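Local coordinates for protein pyruvate kinase (Pyrobaculum aerophilum, PDB 3QTG) that catalyses the last step of glycolysis, the transfer of phosphate from phosphoenolpyruvate to ADP that yields pyruvate and ATP, with the aid of a divalent metal ion, at residues 201-206 / 230-235; 235-240 / 271-276; 397-402 / 416-421; 386-391 / 410-415. One frame throughout, in Å; residues are numbered along the deposited sequence.

Interaction 1: 201-206 / 230-235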
loop_
_atom_site.group_PDB
_atom_site.type_symbol
_atom_site.label_atom_id
_atom_site.label_comp_id
_atom_site.label_asym_id
_atom_site.label_seq_id
_atom_site.Cartn_x
_atom_site.Cartn_y
_atom_site.Cartn_z
ATOM N N ALA A 201 24.985 23.549 -22.406
ATOM C CA ALA A 201 25.318 22.207 -21.969
ATOM C C ALA A 201 26.827 22.073 -21.661
ATOM O O ALA A 201 27.666 22.403 -22.493
ATOM C CB ALA A 201 24.836 21.180 -22.993
ATOM N N ILE A 202 27.140 21.639 -20.440
ATOM C CA ILE A 202 28.513 21.532 -19.925
ATOM C C ILE A 202 29.048 20.132 -20.185
ATOM O O ILE A 202 28.391 19.142 -19.838
ATOM C CB ILE A 202 28.566 21.705 -18.393
ATOM C CG1 ILE A 202 28.016 23.045 -17.968
ATOM C CG2 ILE A 202 30.009 21.578 -17.867
ATOM C CD1 ILE A 202 27.978 23.172 -16.464
ATOM N N SER A 203 30.250 20.058 -20.761
ATOM C CA SER A 203 30.946 18.782 -20.953
ATOM C C SER A 203 31.936 18.473 -19.838
ATOM O O SER A 203 32.626 19.354 -19.359
ATOM C CB SER A 203 31.654 18.748 -22.311
ATOM O OG SER A 203 30.699 18.869 -23.363
ATOM N N LEU A 204 31.978 17.220 -19.416
ATOM C CA LEU A 204 33.053 16.694 -18.558
ATOM C C LEU A 204 33.143 17.290 -17.157
ATOM O O LEU A 204 34.213 17.254 -16.540
ATOM C CB LEU A 204 34.434 16.754 -19.269
ATOM C CG LEU A 204 34.591 16.001 -20.601
ATOM C CD1 LEU A 204 35.973 16.259 -21.265
ATOM C CD2 LEU A 204 34.343 14.496 -20.434
ATOM N N ALA A 205 32.031 17.827 -16.652
ATOM C CA ALA A 205 31.944 18.243 -15.258
ATOM C C ALA A 205 31.927 17.012 -14.355
ATOM O O ALA A 205 31.368 15.974 -14.714
ATOM C CB ALA A 205 30.697 19.087 -15.045
ATOM N N LYS A 206 32.565 17.086 -13.194
ATOM C CA LYS A 206 32.496 15.940 -12.261
ATOM C C LYS A 206 32.338 16.358 -10.803
ATOM O O LYS A 206 32.363 15.511 -9.912
ATOM C CB LYS A 206 33.678 14.955 -12.432
ATOM C CG LYS A 206 35.065 15.549 -12.178
ATOM C CD LYS A 206 36.182 14.511 -12.398
ATOM C CE LYS A 206 37.565 15.178 -12.318
ATOM N NZ LYS A 206 38.691 14.209 -12.391
ATOM N N LYS A 230 25.990 17.284 -18.703
ATOM C CA LYS A 230 26.177 15.988 -19.346
ATOM C C LYS A 230 26.896 15.033 -18.426
ATOM O O LYS A 230 27.868 15.402 -17.778
ATOM C CB LYS A 230 26.944 16.136 -20.656
ATOM C CG LYS A 230 26.313 17.163 -21.570
ATOM C CD LYS A 230 26.309 16.717 -23.020
ATOM C CE LYS A 230 27.704 16.719 -23.611
ATOM N NZ LYS A 230 28.199 18.106 -23.746
ATOM N N ILE A 231 26.387 13.807 -18.346
ATOM C CA ILE A 231 27.044 12.752 -17.585
ATOM C C ILE A 231 27.767 11.884 -18.628
ATOM O O ILE A 231 27.132 11.159 -19.405
ATOM C CB ILE A 231 26.030 11.966 -16.722
ATOM C CG1 ILE A 231 25.147 12.943 -15.906
ATOM C CG2 ILE A 231 26.738 10.969 -15.819
ATOM C CD1 ILE A 231 25.865 13.722 -14.789
ATOM N N GLU A 232 29.094 12.006 -18.641
ATOM C CA GLU A 232 29.937 11.533 -19.741
ATOM C C GLU A 232 30.992 10.539 -19.283
ATOM O O GLU A 232 31.593 9.852 -20.102
ATOM C CB GLU A 232 30.661 12.718 -20.417
ATOM C CG GLU A 232 29.836 13.531 -21.371
ATOM C CD GLU A 232 30.390 14.931 -21.579
ATOM O OE1 GLU A 232 30.587 15.338 -22.739
ATOM O OE2 GLU A 232 30.646 15.633 -20.584
ATOM N N THR A 233 31.229 10.452 -17.981
ATOM C CA THR A 233 32.359 9.668 -17.497
ATOM C C THR A 233 32.045 8.894 -16.246
ATOM O O THR A 233 31.066 9.159 -15.547
ATOM C CB THR A 233 33.561 10.554 -17.144
ATOM O OG1 THR A 233 33.252 11.337 -15.985
ATOM C CG2 THR A 233 33.986 11.456 -18.318
ATOM N N LYS A 234 32.925 7.955 -15.946
ATOM C CA LYS A 234 32.855 7.192 -14.715
ATOM C C LYS A 234 32.863 8.098 -13.468
ATOM O O LYS A 234 32.158 7.829 -12.488
ATOM C CB LYS A 234 34.017 6.198 -14.695
ATOM C CG LYS A 234 33.860 5.037 -13.769
ATOM C CD LYS A 234 34.790 3.901 -14.192
ATOM C CE LYS A 234 34.012 2.755 -14.816
ATOM N NZ LYS A 234 34.918 1.660 -15.284
ATOM N N GLY A 235 33.655 9.169 -13.512
ATOM C CA GLY A 235 33.774 10.104 -12.391
ATOM C C GLY A 235 32.488 10.867 -12.152
ATOM O O GLY A 235 32.130 11.147 -11.005
HETATM O O HOH W 1 29.269 17.896 -17.816
HETATM O O HOH W 2 30.592 14.315 -17.242
#

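Interaction 2: 235-240 / 271-276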
loop_
_atom_site.group_PDB
_atom_site.type_symbol
_atom_site.label_atom_id
_atom_site.label_comp_id
_atom_site.label_asym_id
_atom_site.label_seq_id
_atom_site.Cartn_x
_atom_site.Cartn_y
_atom_site.Cartn_z
ATOM N N GLY A 235 33.655 9.169 -13.512
ATOM C CA GLY A 235 33.774 10.104 -12.391
ATOM C C GLY A 235 32.488 10.867 -12.152
ATOM O O GLY A 235 32.130 11.147 -11.005
ATOM N N ALA A 236 31.788 11.193 -13.238
ATOM C CA ALA A 236 30.446 11.800 -13.147
ATOM C C ALA A 236 29.423 10.819 -12.544
ATOM O O ALA A 236 28.621 11.186 -11.667
ATOM C CB ALA A 236 29.989 12.283 -14.525
ATOM N N VAL A 237 29.462 9.571 -13.008
ATOM C CA VAL A 237 28.600 8.537 -12.471
ATOM C C VAL A 237 28.877 8.271 -10.977
ATOM O O VAL A 237 27.955 8.102 -10.224
ATOM C CB VAL A 237 28.598 7.232 -13.346
ATOM C CG1 VAL A 237 27.722 6.119 -12.696
ATOM C CG2 VAL A 237 28.115 7.540 -14.766
ATOM N N ASN A 238 30.135 8.260 -10.543
ATOM C CA ASN A 238 30.419 8.061 -9.105
ATOM C C ASN A 238 30.032 9.254 -8.206
ATOM O O ASN A 238 29.901 9.096 -6.993
ATOM C CB ASN A 238 31.883 7.666 -8.876
ATOM C CG ASN A 238 32.297 6.436 -9.688
ATOM O OD1 ASN A 238 31.523 5.471 -9.863
ATOM N ND2 ASN A 238 33.519 6.462 -10.184
ATOM N N ASN A 239 29.856 10.429 -8.807
ATOM C CA ASN A 239 29.419 11.657 -8.112
ATOM C C ASN A 239 28.002 12.115 -8.568
ATOM O O ASN A 239 27.670 13.308 -8.554
ATOM C CB ASN A 239 30.450 12.771 -8.346
ATOM C CG ASN A 239 30.391 13.868 -7.292
ATOM O OD1 ASN A 239 30.085 13.616 -6.125
ATOM N ND2 ASN A 239 30.697 15.092 -7.700
ATOM N N LEU A 240 27.168 11.150 -8.941
ATOM C CA LEU A 240 25.856 11.430 -9.549
ATOM C C LEU A 240 24.877 12.172 -8.630
ATOM O O LEU A 240 24.282 13.171 -9.042
ATOM C CB LEU A 240 25.232 10.129 -10.071
ATOM C CG LEU A 240 24.062 10.219 -11.050
ATOM C CD1 LEU A 240 24.435 11.032 -12.279
ATOM C CD2 LEU A 240 23.669 8.806 -11.440
ATOM N N ARG A 271 20.015 3.746 -16.888
ATOM C CA ARG A 271 18.893 3.614 -15.970
ATOM C C ARG A 271 19.179 4.343 -14.662
ATOM O O ARG A 271 18.330 5.075 -14.171
ATOM C CB ARG A 271 18.576 2.132 -15.731
ATOM C CG ARG A 271 17.339 1.892 -14.952
ATOM C CD ARG A 271 17.229 0.419 -14.555
ATOM N NE ARG A 271 16.774 -0.416 -15.657
ATOM C CZ ARG A 271 16.434 -1.696 -15.525
ATOM N NH1 ARG A 271 16.506 -2.286 -14.339
ATOM N NH2 ARG A 271 16.013 -2.385 -16.578
ATOM N N ARG A 272 20.379 4.169 -14.112
ATOM C CA ARG A 272 20.727 4.830 -12.857
ATOM C C ARG A 272 20.745 6.375 -12.960
ATOM O O ARG A 272 20.291 7.061 -12.040
ATOM C CB ARG A 272 22.029 4.264 -12.253
ATOM C CG ARG A 272 22.649 5.151 -11.150
ATOM C CD ARG A 272 23.575 4.366 -10.158
ATOM N NE ARG A 272 24.929 4.144 -10.691
ATOM C CZ ARG A 272 25.331 3.041 -11.335
ATOM N NH1 ARG A 272 24.486 2.031 -11.549
ATOM N NH2 ARG A 272 26.585 2.951 -11.775
ATOM N N ILE A 273 21.244 6.919 -14.070
ATOM C CA ILE A 273 21.197 8.375 -14.273
ATOM C C ILE A 273 19.757 8.905 -14.335
ATOM O O ILE A 273 19.428 9.942 -13.726
ATOM C CB ILE A 273 21.980 8.853 -15.532
ATOM C CG1 ILE A 273 23.487 8.520 -15.419
ATOM C CG2 ILE A 273 21.773 10.361 -15.704
ATOM C CD1 ILE A 273 24.233 8.357 -16.754
ATOM N N VAL A 274 18.916 8.194 -15.094
ATOM C CA VAL A 274 17.501 8.547 -15.280
ATOM C C VAL A 274 16.708 8.436 -13.961
ATOM O O VAL A 274 16.032 9.383 -13.578
ATOM C CB VAL A 274 16.826 7.710 -16.395
ATOM C CG1 VAL A 274 15.314 8.028 -16.485
ATOM C CG2 VAL A 274 17.500 7.971 -17.753
ATOM N N HIS A 275 16.833 7.312 -13.262
ATOM C CA HIS A 275 16.229 7.144 -11.932
ATOM C C HIS A 275 16.643 8.259 -10.944
ATOM O O HIS A 275 15.814 8.856 -10.279
ATOM C CB HIS A 275 16.548 5.746 -11.392
ATOM C CG HIS A 275 15.737 4.655 -12.040
ATOM N ND1 HIS A 275 15.022 4.847 -13.210
ATOM C CD2 HIS A 275 15.534 3.360 -11.683
ATOM C CE1 HIS A 275 14.415 3.719 -13.541
ATOM N NE2 HIS A 275 14.710 2.800 -12.633
ATOM N N THR A 276 17.929 8.575 -10.897
ATOM C CA THR A 276 18.416 9.626 -10.022
ATOM C C THR A 276 17.874 11.018 -10.349
ATOM O O THR A 276 17.487 11.767 -9.431
ATOM C CB THR A 276 19.947 9.587 -9.960
ATOM O OG1 THR A 276 20.328 8.280 -9.529
ATOM C CG2 THR A 276 20.502 10.620 -8.994
#

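Interaction 3: 397-402 / 416-421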
loop_
_atom_site.group_PDB
_atom_site.type_symbol
_atom_site.label_atom_id
_atom_site.label_comp_id
_atom_site.label_asym_id
_atom_site.label_seq_id
_atom_site.Cartn_x
_atom_site.Cartn_y
_atom_site.Cartn_z
ATOM N N GLY A 397 -0.852 13.576 -19.593
ATOM C CA GLY A 397 -1.408 14.285 -20.742
ATOM C C GLY A 397 -0.693 15.606 -20.852
ATOM O O GLY A 397 0.062 15.993 -19.941
ATOM N N VAL A 398 -0.898 16.283 -21.973
ATOM C CA VAL A 398 -0.322 17.611 -22.209
ATOM C C VAL A 398 -0.694 18.622 -21.123
ATOM O O VAL A 398 -1.817 18.637 -20.643
ATOM C CB VAL A 398 -0.718 18.157 -23.601
ATOM C CG1 VAL A 398 -0.282 19.613 -23.766
ATOM C CG2 VAL A 398 -0.098 17.286 -24.685
ATOM N N VAL A 399 0.283 19.451 -20.749
ATOM C CA VAL A 399 0.118 20.517 -19.775
ATOM C C VAL A 399 0.274 21.833 -20.520
ATOM O O VAL A 399 1.373 22.186 -20.992
ATOM C CB VAL A 399 1.149 20.398 -18.599
ATOM C CG1 VAL A 399 0.931 21.493 -17.540
ATOM C CG2 VAL A 399 1.100 19.012 -17.973
ATOM N N TYR A 400 -0.833 22.556 -20.658
ATOM C CA TYR A 400 -0.810 23.873 -21.300
ATOM C C TYR A 400 -0.302 24.906 -20.323
ATOM O O TYR A 400 -0.821 25.021 -19.201
ATOM C CB TYR A 400 -2.201 24.239 -21.787
ATOM C CG TYR A 400 -2.702 23.211 -22.755
ATOM C CD1 TYR A 400 -2.284 23.233 -24.093
ATOM C CD2 TYR A 400 -3.538 22.183 -22.330
ATOM C CE1 TYR A 400 -2.723 22.279 -24.986
ATOM C CE2 TYR A 400 -3.982 21.218 -23.222
ATOM C CZ TYR A 400 -3.569 21.284 -24.549
ATOM O OH TYR A 400 -4.004 20.336 -25.436
ATOM N N VAL A 401 0.728 25.637 -20.724
ATOM C CA VAL A 401 1.306 26.632 -19.846
ATOM C C VAL A 401 1.228 27.989 -20.507
ATOM O O VAL A 401 1.801 28.193 -21.564
ATOM C CB VAL A 401 2.786 26.318 -19.499
ATOM C CG1 VAL A 401 3.345 27.332 -18.508
ATOM C CG2 VAL A 401 2.943 24.884 -18.975
ATOM N N GLY A 402 0.524 28.921 -19.877
ATOM C CA GLY A 402 0.516 30.287 -20.335
ATOM C C GLY A 402 1.614 31.013 -19.603
ATOM O O GLY A 402 1.790 30.806 -18.395
ATOM N N TRP A 416 9.164 17.771 -20.125
ATOM C CA TRP A 416 8.078 16.768 -20.207
ATOM C C TRP A 416 6.650 17.340 -20.226
ATOM O O TRP A 416 6.253 18.053 -19.306
ATOM C CB TRP A 416 8.199 15.802 -19.027
ATOM C CG TRP A 416 7.015 14.883 -18.855
ATOM C CD1 TRP A 416 5.877 15.129 -18.119
ATOM C CD2 TRP A 416 6.855 13.569 -19.409
ATOM N NE1 TRP A 416 5.038 14.066 -18.184
ATOM C CE2 TRP A 416 5.592 13.092 -18.974
ATOM C CE3 TRP A 416 7.659 12.747 -20.223
ATOM C CZ2 TRP A 416 5.094 11.818 -19.323
ATOM C CZ3 TRP A 416 7.164 11.459 -20.585
ATOM C CH2 TRP A 416 5.883 11.017 -20.118
ATOM N N ALA A 417 5.905 17.004 -21.275
ATOM C CA ALA A 417 4.446 17.255 -21.433
ATOM C C ALA A 417 4.028 18.695 -21.654
ATOM O O ALA A 417 2.868 18.952 -22.004
ATOM C CB ALA A 417 3.610 16.620 -20.271
ATOM N N LEU A 418 4.940 19.640 -21.436
ATOM C CA LEU A 418 4.559 21.050 -21.426
ATOM C C LEU A 418 4.320 21.596 -22.812
ATOM O O LEU A 418 5.128 21.389 -23.739
ATOM C CB LEU A 418 5.578 21.927 -20.685
ATOM C CG LEU A 418 5.923 21.571 -19.232
ATOM C CD1 LEU A 418 6.716 22.704 -18.638
ATOM C CD2 LEU A 418 4.667 21.265 -18.391
ATOM N N GLU A 419 3.200 22.296 -22.947
ATOM C CA GLU A 419 2.937 23.067 -24.157
ATOM C C GLU A 419 2.871 24.560 -23.830
ATOM O O GLU A 419 1.828 25.071 -23.419
ATOM C CB GLU A 419 1.687 22.605 -24.905
ATOM C CG GLU A 419 1.785 23.008 -26.373
ATOM C CD GLU A 419 0.466 22.961 -27.095
ATOM O OE1 GLU A 419 0.059 24.008 -27.641
ATOM O OE2 GLU A 419 -0.169 21.886 -27.108
ATOM N N PRO A 420 4.006 25.249 -24.003
ATOM C CA PRO A 420 4.085 26.648 -23.636
ATOM C C PRO A 420 3.473 27.583 -24.672
ATOM O O PRO A 420 3.765 27.490 -25.870
ATOM C CB PRO A 420 5.589 26.881 -23.451
ATOM C CG PRO A 420 6.250 25.861 -24.344
ATOM C CD PRO A 420 5.292 24.711 -24.505
ATOM N N LEU A 421 2.633 28.485 -24.179
ATOM C CA LEU A 421 1.880 29.438 -24.982
ATOM C C LEU A 421 2.220 30.836 -24.502
ATOM O O LEU A 421 2.130 31.133 -23.310
ATOM C CB LEU A 421 0.374 29.199 -24.805
ATOM C CG LEU A 421 -0.151 27.795 -25.140
ATOM C CD1 LEU A 421 -1.440 27.486 -24.414
ATOM C CD2 LEU A 421 -0.311 27.606 -26.656
#

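Interaction 4: 386-391 / 410-415. With SO4 (sulfate ion), chain C.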
loop_
_atom_site.group_PDB
_atom_site.type_symbol
_atom_site.label_atom_id
_atom_site.label_comp_id
_atom_site.label_asym_id
_atom_site.label_seq_id
_atom_site.Cartn_x
_atom_site.Cartn_y
_atom_site.Cartn_z
ATOM N N LEU A 386 6.140 26.823 -11.381
ATOM C CA LEU A 386 5.088 25.871 -11.071
ATOM C C LEU A 386 4.949 24.869 -12.208
ATOM O O LEU A 386 4.688 23.677 -11.959
ATOM C CB LEU A 386 3.751 26.565 -10.777
ATOM C CG LEU A 386 2.580 25.659 -10.340
ATOM C CD1 LEU A 386 2.893 24.815 -9.081
ATOM C CD2 LEU A 386 1.300 26.486 -10.149
ATOM N N ALA A 387 5.136 25.340 -13.444
ATOM C CA ALA A 387 4.992 24.470 -14.620
ATOM C C ALA A 387 5.966 23.310 -14.538
ATOM O O ALA A 387 5.580 22.153 -14.703
ATOM C CB ALA A 387 5.208 25.259 -15.908
ATOM N N ARG A 388 7.233 23.628 -14.272
ATOM C CA ARG A 388 8.257 22.615 -13.975
ATOM C C ARG A 388 7.948 21.718 -12.766
ATOM O O ARG A 388 8.207 20.512 -12.804
ATOM C CB ARG A 388 9.624 23.277 -13.785
ATOM C CG ARG A 388 10.270 23.727 -15.105
ATOM C CD ARG A 388 11.574 24.497 -14.829
ATOM N NE ARG A 388 11.979 25.306 -15.982
ATOM C CZ ARG A 388 12.872 24.900 -16.880
ATOM N NH1 ARG A 388 13.457 23.706 -16.747
ATOM N NH2 ARG A 388 13.194 25.684 -17.904
ATOM N N ARG A 389 7.423 22.293 -11.688
ATOM C CA ARG A 389 7.100 21.471 -10.534
ATOM C C ARG A 389 5.981 20.459 -10.869
ATOM O O ARG A 389 5.994 19.341 -10.392
ATOM C CB ARG A 389 6.744 22.326 -9.322
ATOM C CG ARG A 389 6.550 21.512 -8.039
ATOM C CD ARG A 389 6.100 22.369 -6.858
ATOM N NE ARG A 389 6.814 23.639 -6.798
ATOM C CZ ARG A 389 8.021 23.812 -6.277
ATOM N NH1 ARG A 389 8.579 25.025 -6.306
ATOM N NH2 ARG A 389 8.678 22.788 -5.734
ATOM N N ILE A 390 5.033 20.854 -11.704
ATOM C CA ILE A 390 3.983 19.942 -12.148
ATOM C C ILE A 390 4.569 18.842 -13.021
ATOM O O ILE A 390 4.275 17.662 -12.801
ATOM C CB ILE A 390 2.813 20.679 -12.879
ATOM C CG1 ILE A 390 1.876 21.328 -11.844
ATOM C CG2 ILE A 390 2.014 19.704 -13.764
ATOM C CD1 ILE A 390 1.144 22.527 -12.363
ATOM N N ALA A 391 5.393 19.240 -13.995
ATOM C CA ALA A 391 5.998 18.297 -14.944
ATOM C C ALA A 391 6.783 17.178 -14.292
ATOM O O ALA A 391 6.776 16.043 -14.783
ATOM C CB ALA A 391 6.873 19.027 -15.975
ATOM N N ARG A 410 10.190 29.360 -24.269
ATOM C CA ARG A 410 11.260 28.638 -24.939
ATOM C C ARG A 410 11.946 27.620 -24.029
ATOM O O ARG A 410 12.312 26.546 -24.463
ATOM C CB ARG A 410 12.288 29.633 -25.463
ATOM C CG ARG A 410 11.816 30.420 -26.679
ATOM C CD ARG A 410 12.683 31.659 -26.868
ATOM N NE ARG A 410 12.225 32.477 -27.979
ATOM C CZ ARG A 410 12.694 33.696 -28.272
ATOM N NH1 ARG A 410 13.654 34.265 -27.536
ATOM N NH2 ARG A 410 12.192 34.357 -29.304
ATOM N N SER A 411 12.154 27.989 -22.772
ATOM C CA SER A 411 12.797 27.123 -21.808
ATOM C C SER A 411 11.963 25.841 -21.606
ATOM O O SER A 411 12.505 24.733 -21.581
ATOM C CB SER A 411 12.932 27.892 -20.492
ATOM O OG SER A 411 13.919 27.335 -19.657
ATOM N N LEU A 412 10.644 26.006 -21.521
ATOM C CA LEU A 412 9.716 24.925 -21.151
ATOM C C LEU A 412 9.416 23.977 -22.317
ATOM O O LEU A 412 8.873 22.892 -22.136
ATOM C CB LEU A 412 8.413 25.526 -20.604
ATOM C CG LEU A 412 8.568 26.444 -19.401
ATOM C CD1 LEU A 412 7.201 26.969 -18.991
ATOM C CD2 LEU A 412 9.268 25.719 -18.231
ATOM N N SER A 413 9.820 24.398 -23.506
ATOM C CA SER A 413 9.632 23.630 -24.726
ATOM C C SER A 413 10.216 22.206 -24.696
ATOM O O SER A 413 9.715 21.309 -25.378
ATOM C CB SER A 413 10.253 24.408 -25.874
ATOM O OG SER A 413 9.718 23.926 -27.089
ATOM N N ILE A 414 11.277 22.013 -23.909
ATOM C CA ILE A 414 11.935 20.714 -23.803
ATOM C C ILE A 414 11.728 20.033 -22.437
ATOM O O ILE A 414 12.439 19.093 -22.084
ATOM C CB ILE A 414 13.447 20.772 -24.250
ATOM C CG1 ILE A 414 14.304 21.669 -23.333
ATOM C CG2 ILE A 414 13.544 21.256 -25.711
ATOM C CD1 ILE A 414 15.787 21.289 -23.373
ATOM N N VAL A 415 10.745 20.518 -21.679
ATOM C CA VAL A 415 10.338 19.892 -20.426
ATOM C C VAL A 415 9.144 18.956 -20.718
ATOM O O VAL A 415 8.252 19.300 -21.503
ATOM C CB VAL A 415 9.989 20.967 -19.331
ATOM C CG1 VAL A 415 9.562 20.285 -18.011
ATOM C CG2 VAL A 415 11.202 21.890 -19.054
HETATM S S SO4 C . 5.730 30.883 -11.416
HETATM O O1 SO4 C . 4.792 31.885 -11.869
HETATM O O2 SO4 C . 7.024 31.137 -12.063
HETATM O O3 SO4 C . 5.270 29.544 -11.780
HETATM O O4 SO4 C . 5.919 30.907 -9.965
#

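Interaction 1: 201-206 / 230-235
K230 meets the neighbouring strand twice. Its backbone N donates to I202 O (3.2 Å, 160° at the hydrogen), while its side chain, bent at chi2, chi3 and chi4, curls over I202 O and brings NZ to S203 OG at 2.6 Å. D80 forms a salt bridge with the same ammonium. By similarity K230 is the transition-state stabiliser and E232 a magnesium ligand. Were an alanine to stand in place of K230, D80 would probably lose this charged partner and S203 OG this donor. Beyond I231, E232 reaches back with its chain extended past CG, and OE2 takes the backbone N-H of L204 at a modelled 2.4 Å, doubtfully short. T233 then lays CG2 against L204 CD2 (3.7 Å), while its OG1 pairs with D173 and caps the helix at A236 N. One water links I202 O, A205 N and K230 O, another A205 O, K230 O and E232 N. The contact lies at the C-terminal mouth of the TIM barrel, where strands 199-202 and 226-231, joined by helix 208-220, run between strands 76-80 and 249-253, with 226-231 leading into helix 234-238.

Interaction 2: 235-240 / 271-276
L240 drives its branched end into the side of helix 266-279, and the other contacts gather round it. CG stands anti to the backbone N (chi1 -164°), which carries CD2 to 3.8 Å from I273 CA. The same methyl lies 3.8 Å from R272 CG, and T276 closes the next turn with OG1 at 3.9 Å from L240 CD2. The side chains of L240 and I273 cross at about a right angle, CD2 and CD1 both touching I273 CG1. Three residues earlier, in helix 234-238, V237 makes a second, smaller patch: CG2 faces I273 CD1 at 4.4 Å, while CG1 comes obliquely to the guanidinium of R272, 3.5 Å from NH2, the arginine chain bending at chi3. I231 of the barrel strand packs against V237, L240 and I273, so all three close over the same residue. No hydrogen bond crosses between 235-240 and 271-276. T276 OG1 instead donates to R272 O (2.8 Å), from the face opposite T276 N. With its hydroxyl bonded there, T276 can set OG1 as well as CB and CG2 against the leucine. The contact thus rests on van der Waals packing, mostly apolar, with R272's charged end at its rim.

Interaction 3: 397-402 / 416-421
V399 to G402 pairs with L418 to L421 as two parallel strands, their axes approaching to 4.6 Å and turned 26° to each other, laced by hydrogen bonds from V399 N to A417 O, E419 N to V399 O, V401 N to E419 O and L421 N to V401 O. In the bond from V399 N to A417 O the donor stands above the plane of the carbonyl. On one face of the sheet L418 lies beside V399, pointing the same way, with CD2 3.6 Å from V399 CB; the same methyl reaches V401 CG2 at 4.1 Å. On the other face Y400 and E419 run side by side. A chi1 of -156° turns the glutamate's CG away from its own N, and the extended chain brings OE2 to 3.3 Å from Y400 CE1, the carboxylate turned 71° against the ring. V398 CG1 packs on a face of that ring and also meets E419 CB at 3.8 Å. Y400 CB touches L421 CD1 at 4.2 Å. This is the edge of the alpha/beta domain's sheet within the chain: strand 376-380 continues it beyond 399-403, helix 385-391 packs on the face of V401 and L418, and helix 428-439 on that of Y400, E419 and L421.

Interaction 4: 386-391 / 410-415
R388 sends its side chain, extended from CG to NE, across from helix 385-391 to 410-415, and three residues there receive it. V415 lies over one face of the guanidinium, its CG2 3.7 Å from R388 NH1, the two side chains crossing at about a right angle. L412 comes in obliquely, CD2 standing 3.5 Å from R388 NE and also touching R388 CG, so that a leucine methyl packs along the arm where it turns polar. S411 sits at the guanidinium edge, near its plane. Its OG is modelled only 2.5 Å from R388 NH2, but the angle is poor and no hydrogen bond can be read from it; NH2 makes a weak one to Y199 OH. Shortening R388 to an alanine is likely to leave V415 CG2 without the guanidinium face it lies over and L412 CD2 without the arm beside it. V415 has a second role: chi1 of -180° sets CG1 opposite the backbone N, and it is CG1 that presses on A391 CB at 3.6 Å. L412 likewise divides its branches, CD1 meeting A387 CB at 4.0 Å. A387 and A391, one turn apart, thus offer small, close-fitting seats to the two larger residues. A type I turn from L412 to V415, with V415 N hydrogen-bonded to L412 O, places both residues against the helix. At the start of helix 385-391 a sulfate, probably from the crystallisation liquor, accepts from L386 N. A387, A391 and L412 all pack on L418 of strand 418-422, while L386 and I390 lean on strand 376-380.

In the fold
From the N terminus, interaction 1 comes first, closing the beta-alpha-beta unit of strand 199-202, helix 208-220 and strand 226-231. Interaction 2 opens where it ends: the two share G235 and helix 234-238, and K206 O probably accepts a hydrogen bond from N239 ND2. It closes a loop through strand 249-253 to helix 266-279 on the barrel's outside. Interactions 3 and 4 belong to the alpha/beta domain, interaction 3 about 29 Å centre to centre from interaction 1. Their segments alternate along the chain, so 386-391 / 410-415 crosses 397-402 / 416-421. With centres 7 Å apart they touch: the helices before and after strand 399-403 both meet interaction 3, making the two contacts one unit.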